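Local coordinates for aldehyde reductase YahK (Escherichia coli, PDB 1UUF), which catalyses the NADPH-dependent reduction of a wide range of aldehydes to the corresponding primary alcohols, using zinc as its cofactor, at residues A25-L35 against T74-H82; V59-R68 against E346-G354. One frame throughout, in Å; residues are numbered along the deposited sequence.

Interaction 1. Residues A25-L35 against T74-H82. With ZN (zinc ion), chain C.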
loop_
_atom_site.group_PDB
_atom_site.type_symbol
_atom_site.label_atom_id
_atom_site.label_comp_id
_atom_site.label_asym_id
_atom_site.label_seq_id
_atom_site.Cartn_x
_atom_site.Cartn_y
_atom_site.Cartn_z
ATOM N N ALA A 25 27.475 -31.626 -4.483
ATOM C CA ALA A 25 26.293 -30.845 -4.171
ATOM C C ALA A 25 25.107 -31.773 -3.978
ATOM O O ALA A 25 25.221 -32.994 -4.119
ATOM C CB ALA A 25 26.006 -29.858 -5.302
ATOM N N VAL A 26 23.969 -31.182 -3.644
ATOM C CA VAL A 26 22.737 -31.925 -3.456
ATOM C C VAL A 26 21.658 -31.182 -4.231
ATOM O O VAL A 26 21.480 -29.978 -4.059
ATOM C CB VAL A 26 22.347 -32.007 -1.962
ATOM C CG1 VAL A 26 20.919 -32.512 -1.817
ATOM C CG2 VAL A 26 23.305 -32.936 -1.233
ATOM N N GLY A 27 20.956 -31.899 -5.100
ATOM C CA GLY A 27 19.908 -31.279 -5.890
ATOM C C GLY A 27 18.883 -32.290 -6.359
ATOM O O GLY A 27 18.959 -33.468 -6.006
ATOM N N ALA A 28 17.928 -31.835 -7.163
ATOM C CA ALA A 28 16.879 -32.707 -7.676
ATOM C C ALA A 28 16.887 -32.765 -9.199
ATOM O O ALA A 28 17.294 -31.813 -9.862
ATOM C CB ALA A 28 15.526 -32.222 -7.188
ATOM N N TYR A 29 16.436 -33.889 -9.748
ATOM C CA TYR A 29 16.374 -34.059 -11.194
ATOM C C TYR A 29 14.969 -33.774 -11.728
ATOM O O TYR A 29 14.798 -33.470 -12.910
ATOM C CB TYR A 29 16.813 -35.472 -11.584
ATOM C CG TYR A 29 18.295 -35.724 -11.402
ATOM C CD1 TYR A 29 18.767 -36.529 -10.369
ATOM C CD2 TYR A 29 19.227 -35.155 -12.270
ATOM C CE1 TYR A 29 20.133 -36.765 -10.206
ATOM C CE2 TYR A 29 20.591 -35.382 -12.115
ATOM C CZ TYR A 29 21.038 -36.187 -11.084
ATOM O OH TYR A 29 22.387 -36.414 -10.937
ATOM N N SER A 30 13.969 -33.873 -10.856
ATOM C CA SER A 30 12.583 -33.598 -11.229
ATOM C C SER A 30 11.825 -33.114 -9.997
ATOM O O SER A 30 12.313 -33.230 -8.873
ATOM C CB SER A 30 11.903 -34.851 -11.794
ATOM O OG SER A 30 11.316 -35.636 -10.768
ATOM N N ALA A 31 10.629 -32.577 -10.211
ATOM C CA ALA A 31 9.814 -32.061 -9.118
ATOM C C ALA A 31 9.381 -33.136 -8.123
ATOM O O ALA A 31 9.150 -32.843 -6.949
ATOM C CB ALA A 31 8.587 -31.347 -9.680
ATOM N N LYS A 32 9.279 -34.375 -8.589
ATOM C CA LYS A 32 8.855 -35.477 -7.730
ATOM C C LYS A 32 10.001 -36.307 -7.169
ATOM O O LYS A 32 9.774 -37.287 -6.459
ATOM C CB LYS A 32 7.893 -36.389 -8.492
ATOM C CG LYS A 32 6.559 -35.741 -8.817
ATOM C CD LYS A 32 5.649 -36.702 -9.564
ATOM C CE LYS A 32 4.266 -36.102 -9.760
ATOM N NZ LYS A 32 3.605 -35.820 -8.454
ATOM N N GLN A 33 11.231 -35.919 -7.485
ATOM C CA GLN A 33 12.399 -36.645 -6.999
ATOM C C GLN A 33 13.036 -35.944 -5.810
ATOM O O GLN A 33 13.304 -34.744 -5.857
ATOM C CB GLN A 33 13.436 -36.795 -8.113
ATOM C CG GLN A 33 13.160 -37.935 -9.078
ATOM C CD GLN A 33 14.109 -37.932 -10.258
ATOM O OE1 GLN A 33 13.998 -37.094 -11.154
ATOM N NE2 GLN A 33 15.056 -38.863 -10.262
ATOM N N PRO A 34 13.268 -36.685 -4.716
ATOM C CA PRO A 34 13.886 -36.097 -3.524
ATOM C C PRO A 34 15.307 -35.645 -3.838
ATOM O O PRO A 34 15.932 -36.148 -4.772
ATOM C CB PRO A 34 13.862 -37.249 -2.523
ATOM C CG PRO A 34 12.639 -38.019 -2.931
ATOM C CD PRO A 34 12.775 -38.043 -4.431
ATOM N N LEU A 35 15.814 -34.693 -3.064
ATOM C CA LEU A 35 17.169 -34.203 -3.275
ATOM C C LEU A 35 18.148 -35.352 -3.083
ATOM O O LEU A 35 17.993 -36.168 -2.172
ATOM C CB LEU A 35 17.492 -33.081 -2.284
ATOM C CG LEU A 35 16.672 -31.794 -2.399
ATOM C CD1 LEU A 35 16.978 -30.886 -1.211
ATOM C CD2 LEU A 35 16.995 -31.094 -3.707
ATOM N N THR A 74 11.057 -24.205 -12.771
ATOM C CA THR A 74 12.304 -24.846 -12.388
ATOM C C THR A 74 12.996 -25.593 -13.517
ATOM O O THR A 74 12.375 -26.370 -14.248
ATOM C CB THR A 74 12.085 -25.834 -11.224
ATOM O OG1 THR A 74 11.559 -25.129 -10.094
ATOM C CG2 THR A 74 13.395 -26.498 -10.834
ATOM N N VAL A 75 14.293 -25.345 -13.651
ATOM C CA VAL A 75 15.112 -25.997 -14.658
ATOM C C VAL A 75 15.964 -27.016 -13.914
ATOM O O VAL A 75 16.560 -26.698 -12.884
ATOM C CB VAL A 75 16.038 -24.991 -15.373
ATOM C CG1 VAL A 75 16.849 -25.702 -16.447
ATOM C CG2 VAL A 75 15.214 -23.870 -15.979
ATOM N N TYR A 76 16.016 -28.239 -14.428
ATOM C CA TYR A 76 16.792 -29.286 -13.779
ATOM C C TYR A 76 18.092 -29.605 -14.504
ATOM O O TYR A 76 18.205 -29.410 -15.716
ATOM C CB TYR A 76 15.945 -30.552 -13.640
ATOM C CG TYR A 76 14.635 -30.305 -12.934
ATOM C CD1 TYR A 76 13.539 -29.789 -13.624
ATOM C CD2 TYR A 76 14.498 -30.552 -11.569
ATOM C CE1 TYR A 76 12.341 -29.523 -12.974
ATOM C CE2 TYR A 76 13.303 -30.287 -10.910
ATOM C CZ TYR A 76 12.230 -29.775 -11.619
ATOM O OH TYR A 76 11.044 -29.516 -10.978
ATOM N N PRO A 77 19.099 -30.095 -13.763
ATOM C CA PRO A 77 19.013 -30.335 -12.318
ATOM C C PRO A 77 18.869 -29.041 -11.523
ATOM O O PRO A 77 19.338 -27.985 -11.951
ATOM C CB PRO A 77 20.320 -31.060 -12.015
ATOM C CG PRO A 77 21.262 -30.458 -13.000
ATOM C CD PRO A 77 20.438 -30.438 -14.268
ATOM N N CYS A 78 18.204 -29.126 -10.376
ATOM C CA CYS A 78 18.015 -27.960 -9.529
ATOM C C CYS A 78 18.794 -28.102 -8.230
ATOM O O CYS A 78 18.575 -29.040 -7.467
ATOM C CB CYS A 78 16.537 -27.763 -9.203
ATOM S SG CYS A 78 16.230 -26.374 -8.077
ATOM N N VAL A 79 19.708 -27.165 -7.987
ATOM C CA VAL A 79 20.508 -27.168 -6.769
ATOM C C VAL A 79 20.154 -25.877 -6.042
ATOM O O VAL A 79 20.653 -24.803 -6.388
ATOM C CB VAL A 79 22.016 -27.189 -7.079
ATOM C CG1 VAL A 79 22.822 -27.044 -5.784
ATOM C CG2 VAL A 79 22.383 -28.495 -7.774
ATOM N N PRO A 80 19.266 -25.965 -5.042
ATOM C CA PRO A 80 18.831 -24.802 -4.264
ATOM C C PRO A 80 19.893 -24.282 -3.304
ATOM O O PRO A 80 21.058 -24.678 -3.360
ATOM C CB PRO A 80 17.604 -25.321 -3.510
ATOM C CG PRO A 80 17.183 -26.556 -4.284
ATOM C CD PRO A 80 18.490 -27.158 -4.662
ATOM N N GLY A 81 19.459 -23.394 -2.417
ATOM C CA GLY A 81 20.351 -22.820 -1.429
ATOM C C GLY A 81 20.821 -21.420 -1.755
ATOM O O GLY A 81 21.529 -21.214 -2.736
ATOM N N HIS A 82 20.421 -20.446 -0.946
ATOM C CA HIS A 82 20.875 -19.083 -1.170
ATOM C C HIS A 82 21.028 -18.250 0.101
ATOM O O HIS A 82 20.758 -17.055 0.118
ATOM C CB HIS A 82 20.004 -18.365 -2.217
ATOM C CG HIS A 82 18.544 -18.304 -1.892
ATOM N ND1 HIS A 82 17.586 -18.116 -2.868
ATOM C CD2 HIS A 82 17.877 -18.359 -0.715
ATOM C CE1 HIS A 82 16.393 -18.058 -2.304
ATOM N NE2 HIS A 82 16.543 -18.204 -1.001
HETATM ZN ZN ZN C . 15.163 -17.365 0.460
HETATM O O HOH W 1 13.512 -16.457 -0.843
#
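Val79 and Pro80 pack against the strand end at Ala25 to Gly27 and, through the CD atom of Pro80, against Leu35. Val79 CG1, set anti to its own backbone N (chi1 174°), lies 4.3 Å from Ala25 CB, while its CG2 reaches the CA of Gly27. Gly27 CA comes within 3.0 Å of Cys78 O, a closeness to which the lack of a side chain probably contributes. Farther along, Pro77, which follows a cis peptide bond, places its CB 4.2 Å from Tyr29 CD2. The ring of Tyr76 packs against the start of the type I turn from Ser30 to Gln33: Ser30 CA sits over one face, 3.8 Å from the ring centroid in a CH-pi contact, and the CG2 of Thr74 covers the opposite face. Ala28 O meets the edge of this ring, and Tyr76 OH ends 3.3 Å from Ala31 CB. With an alanine in place of Tyr76, Ser30 CA and Ala31 CB would lose the ring they rest on, probably opening a gap beside Thr74 CG2. The polar part is a single antiparallel bridge, a hydrogen-bonded pair. Ala28 N donates to Cys78 O, and Cys78 N returns a nearly straight bond to Ala28 O at 2.9 Å (168°). Within the turn, Ser30 OG accepts from Lys32 N, an ST turn. The loop that carries the catalytic-zinc ligand His82 is thus tied to the N-terminal strand by main-chain bonds and apolar packing, with no charged pair across the contact.

Interaction 2. Residues V59-R68 against E346-G354. With ZN (zinc ion), chain C.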
loop_
_atom_site.group_PDB
_atom_site.type_symbol
_atom_site.label_atom_id
_atom_site.label_comp_id
_atom_site.label_asym_id
_atom_site.label_seq_id
_atom_site.Cartn_x
_atom_site.Cartn_y
_atom_site.Cartn_z
ATOM N N VAL A 59 18.549 -23.194 4.986
ATOM C CA VAL A 59 17.497 -23.798 4.180
ATOM C C VAL A 59 16.287 -22.868 4.203
ATOM O O VAL A 59 15.708 -22.602 5.258
ATOM C CB VAL A 59 17.119 -25.188 4.727
ATOM C CG1 VAL A 59 16.038 -25.818 3.856
ATOM C CG2 VAL A 59 18.364 -26.081 4.760
ATOM N N CYS A 60 15.922 -22.370 3.024
ATOM C CA CYS A 60 14.812 -21.430 2.874
ATOM C C CYS A 60 13.597 -22.092 2.234
ATOM O O CYS A 60 13.732 -23.051 1.474
ATOM C CB CYS A 60 15.259 -20.245 2.010
ATOM S SG CYS A 60 13.980 -19.002 1.704
ATOM N N HIS A 61 12.409 -21.587 2.544
ATOM C CA HIS A 61 11.201 -22.149 1.957
ATOM C C HIS A 61 11.235 -22.021 0.437
ATOM O O HIS A 61 10.590 -22.795 -0.271
ATOM C CB HIS A 61 9.951 -21.469 2.518
ATOM C CG HIS A 61 9.456 -22.076 3.795
ATOM N ND1 HIS A 61 10.052 -21.842 5.016
ATOM C CD2 HIS A 61 8.442 -22.944 4.032
ATOM C CE1 HIS A 61 9.427 -22.538 5.950
ATOM N NE2 HIS A 61 8.446 -23.215 5.379
ATOM N N SER A 62 11.986 -21.050 -0.072
ATOM C CA SER A 62 12.075 -20.890 -1.516
ATOM C C SER A 62 12.798 -22.075 -2.144
ATOM O O SER A 62 12.559 -22.407 -3.308
ATOM C CB SER A 62 12.789 -19.586 -1.881
ATOM O OG SER A 62 11.959 -18.469 -1.599
ATOM N N ASP A 63 13.679 -22.716 -1.376
ATOM C CA ASP A 63 14.413 -23.875 -1.881
ATOM C C ASP A 63 13.414 -25.008 -2.080
ATOM O O ASP A 63 13.390 -25.668 -3.118
ATOM C CB ASP A 63 15.477 -24.350 -0.885
ATOM C CG ASP A 63 16.518 -23.292 -0.572
ATOM O OD1 ASP A 63 16.711 -22.364 -1.386
ATOM O OD2 ASP A 63 17.164 -23.411 0.492
ATOM N N LEU A 64 12.596 -25.223 -1.055
ATOM C CA LEU A 64 11.581 -26.264 -1.062
ATOM C C LEU A 64 10.623 -26.055 -2.229
ATOM O O LEU A 64 10.384 -26.966 -3.023
ATOM C CB LEU A 64 10.824 -26.232 0.269
ATOM C CG LEU A 64 9.786 -27.308 0.591
ATOM C CD1 LEU A 64 9.507 -27.281 2.088
ATOM C CD2 LEU A 64 8.508 -27.074 -0.201
ATOM N N HIS A 65 10.084 -24.844 -2.329
ATOM C CA HIS A 65 9.155 -24.494 -3.399
ATOM C C HIS A 65 9.764 -24.756 -4.774
ATOM O O HIS A 65 9.122 -25.342 -5.645
ATOM C CB HIS A 65 8.749 -23.021 -3.264
ATOM C CG HIS A 65 7.931 -22.503 -4.407
ATOM N ND1 HIS A 65 8.478 -22.182 -5.630
ATOM C CD2 HIS A 65 6.605 -22.246 -4.509
ATOM C CE1 HIS A 65 7.526 -21.747 -6.437
ATOM N NE2 HIS A 65 6.380 -21.775 -5.781
ATOM N N GLN A 66 11.011 -24.335 -4.959
ATOM C CA GLN A 66 11.702 -24.508 -6.231
ATOM C C GLN A 66 11.809 -25.965 -6.680
ATOM O O GLN A 66 11.573 -26.279 -7.844
ATOM C CB GLN A 66 13.107 -23.904 -6.142
ATOM C CG GLN A 66 13.768 -23.605 -7.482
ATOM C CD GLN A 66 13.128 -22.432 -8.204
ATOM O OE1 GLN A 66 12.218 -22.602 -9.016
ATOM N NE2 GLN A 66 13.597 -21.227 -7.899
ATOM N N VAL A 67 12.164 -26.859 -5.762
ATOM C CA VAL A 67 12.313 -28.268 -6.117
ATOM C C VAL A 67 11.034 -29.101 -6.097
ATOM O O VAL A 67 11.036 -30.244 -6.555
ATOM C CB VAL A 67 13.352 -28.966 -5.211
ATOM C CG1 VAL A 67 14.739 -28.433 -5.510
ATOM C CG2 VAL A 67 13.003 -28.749 -3.751
ATOM N N ARG A 68 9.945 -28.543 -5.581
ATOM C CA ARG A 68 8.696 -29.293 -5.526
ATOM C C ARG A 68 7.550 -28.700 -6.340
ATOM O O ARG A 68 6.776 -29.436 -6.955
ATOM C CB ARG A 68 8.255 -29.468 -4.071
ATOM C CG ARG A 68 9.195 -30.336 -3.252
ATOM C CD ARG A 68 8.627 -30.634 -1.872
ATOM N NE ARG A 68 9.484 -31.552 -1.127
ATOM C CZ ARG A 68 9.210 -32.019 0.087
ATOM N NH1 ARG A 68 8.095 -31.656 0.706
ATOM N NH2 ARG A 68 10.052 -32.851 0.684
ATOM N N GLU A 346 14.260 -34.401 4.813
ATOM C CA GLU A 346 13.580 -34.519 6.099
ATOM C C GLU A 346 13.373 -33.128 6.685
ATOM O O GLU A 346 12.375 -32.865 7.355
ATOM C CB GLU A 346 14.404 -35.370 7.073
ATOM C CG GLU A 346 14.638 -36.810 6.628
ATOM C CD GLU A 346 15.888 -36.972 5.778
ATOM O OE1 GLU A 346 15.983 -36.329 4.712
ATOM O OE2 GLU A 346 16.780 -37.747 6.184
ATOM N N ALA A 347 14.326 -32.239 6.429
ATOM C CA ALA A 347 14.249 -30.868 6.915
ATOM C C ALA A 347 13.040 -30.168 6.299
ATOM O O ALA A 347 12.298 -29.474 6.988
ATOM C CB ALA A 347 15.529 -30.118 6.567
ATOM N N TYR A 348 12.836 -30.357 4.999
ATOM C CA TYR A 348 11.700 -29.734 4.331
ATOM C C TYR A 348 10.399 -30.142 5.007
ATOM O O TYR A 348 9.546 -29.299 5.290
ATOM C CB TYR A 348 11.638 -30.131 2.851
ATOM C CG TYR A 348 12.703 -29.516 1.966
ATOM C CD1 TYR A 348 13.314 -28.309 2.301
ATOM C CD2 TYR A 348 13.060 -30.120 0.760
ATOM C CE1 TYR A 348 14.259 -27.718 1.453
ATOM C CE2 TYR A 348 13.997 -29.541 -0.093
ATOM C CZ TYR A 348 14.594 -28.340 0.260
ATOM O OH TYR A 348 15.516 -27.768 -0.585
ATOM N N GLU A 349 10.254 -31.437 5.268
ATOM C CA GLU A 349 9.051 -31.962 5.906
ATOM C C GLU A 349 8.765 -31.236 7.215
ATOM O O GLU A 349 7.636 -30.818 7.470
ATOM C CB GLU A 349 9.205 -33.461 6.166
ATOM C CG GLU A 349 9.627 -34.268 4.945
ATOM C CD GLU A 349 8.622 -34.200 3.807
ATOM O OE1 GLU A 349 8.922 -34.735 2.720
ATOM O OE2 GLU A 349 7.532 -33.617 3.997
ATOM N N ARG A 350 9.795 -31.079 8.041
ATOM C CA ARG A 350 9.641 -30.400 9.321
ATOM C C ARG A 350 9.316 -28.918 9.139
ATOM O O ARG A 350 8.528 -28.352 9.894
ATOM C CB ARG A 350 10.914 -30.567 10.156
ATOM C CG ARG A 350 11.149 -31.998 10.630
ATOM C CD ARG A 350 12.429 -32.123 11.440
ATOM N NE ARG A 350 12.463 -31.182 12.557
ATOM C CZ ARG A 350 13.534 -30.953 13.308
ATOM N NH1 ARG A 350 14.667 -31.603 13.067
ATOM N NH2 ARG A 350 13.481 -30.059 14.287
ATOM N N MET A 351 9.924 -28.294 8.134
ATOM C CA MET A 351 9.682 -26.882 7.864
ATOM C C MET A 351 8.209 -26.624 7.570
ATOM O O MET A 351 7.648 -25.614 7.995
ATOM C CB MET A 351 10.523 -26.421 6.674
ATOM C CG MET A 351 12.007 -26.345 6.966
ATOM S SD MET A 351 12.962 -26.001 5.488
ATOM C CE MET A 351 12.354 -24.361 5.073
ATOM N N LEU A 352 7.593 -27.544 6.838
ATOM C CA LEU A 352 6.186 -27.422 6.478
ATOM C C LEU A 352 5.276 -27.501 7.699
ATOM O O LEU A 352 4.133 -27.043 7.664
ATOM C CB LEU A 352 5.811 -28.515 5.475
ATOM C CG LEU A 352 6.466 -28.387 4.095
ATOM C CD1 LEU A 352 6.114 -29.588 3.235
ATOM C CD2 LEU A 352 6.003 -27.098 3.434
ATOM N N ARG A 353 5.788 -28.082 8.778
ATOM C CA ARG A 353 5.016 -28.213 10.006
ATOM C C ARG A 353 5.462 -27.165 11.015
ATOM O O ARG A 353 4.935 -27.099 12.125
ATOM C CB ARG A 353 5.207 -29.606 10.610
ATOM C CG ARG A 353 4.892 -30.753 9.667
ATOM C CD ARG A 353 5.117 -32.087 10.357
ATOM N NE ARG A 353 6.442 -32.156 10.969
ATOM C CZ ARG A 353 6.903 -33.204 11.645
ATOM N NH1 ARG A 353 8.124 -33.173 12.166
ATOM N NH2 ARG A 353 6.150 -34.285 11.799
ATOM N N GLY A 354 6.433 -26.346 10.622
ATOM C CA GLY A 354 6.943 -25.324 11.518
ATOM C C GLY A 354 7.659 -25.974 12.685
ATOM O O GLY A 354 7.726 -25.415 13.780
HETATM ZN ZN ZN C . 15.163 -17.365 0.460
HETATM O O HOH W 1 13.512 -16.457 -0.843
#
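Tyr348 reaches from helix 346-352 onto helix 61-68 as a knob among Asp63, Leu64, Val67 and Arg68. Its CB touches Leu64 CD1 at 3.6 Å and also lies over one face of the Arg68 guanidinium. With CG turned anti to the carbonyl carbon (chi1 -72°), the ring runs past Leu64, whose CB sits over one face in a CH-pi contact, 4.0 Å from the centroid. CE1 meets Val59 CG1 at 3.5 Å, and CE2 on the other flank meets Val67 CG2. At the tip, OH packs against Asp63 CB and is hydrogen-bonded to the hydroxyl of Tyr149. One turn on, Met351 lays SD against Val59 CG1, and the bend at chi3 (64°) carries CE over a face of the His61 ring, 3.7 Å from its centroid. Leu352 CD2 closes on Leu64 CD1. Arg68, its chain extended from CG to NE, reaches Glu349 in a salt bridge, NH2 to OE1 at 3.0 Å, met from above the carboxylate plane. The short helical segments cross at -112°. Cys60, one of the catalytic-zinc ligands, is the N-cap of helix 61-68: its SG accepts from Ser62 N, its N donates to Asp63 OD2 in a capping box, and SG binds the zinc ion at 2.4 Å. A water on the same metal is hydrogen-bonded to Ser62 OG. Cys60 SG is thus shared between the zinc and Ser62 N; away from the metal, helix 61-68 is held to helix 346-352 by apolar packing, with the Arg68-Glu349 ion pair beside it.

In the fold
From the N terminus, the chain runs through strand 24-27 into 25-35 and returns to this segment at 74-82, closing a loop that holds strands 36-39 and 49-58 and helix 61-68. Interaction 2 starts within that loop, at 59-68, and closes only at 346-354, after the chain has run through the Rossmann-type parallel sheet; the two loops therefore cross. Their segments also touch: Asp63 OD1 accepts from Gly81 N, Pro80 packs on Val67, and Leu35 reaches Tyr348. Helix 61-68 belongs to interaction 2 and is touched by the loop of interaction 1; together they tie the N-terminal strand and late helix 344-352 to the helix and loop carrying zinc ligands. Interaction 1 supplies His82 and interaction 2 Cys60 to one zinc, completed by Cys178 and water.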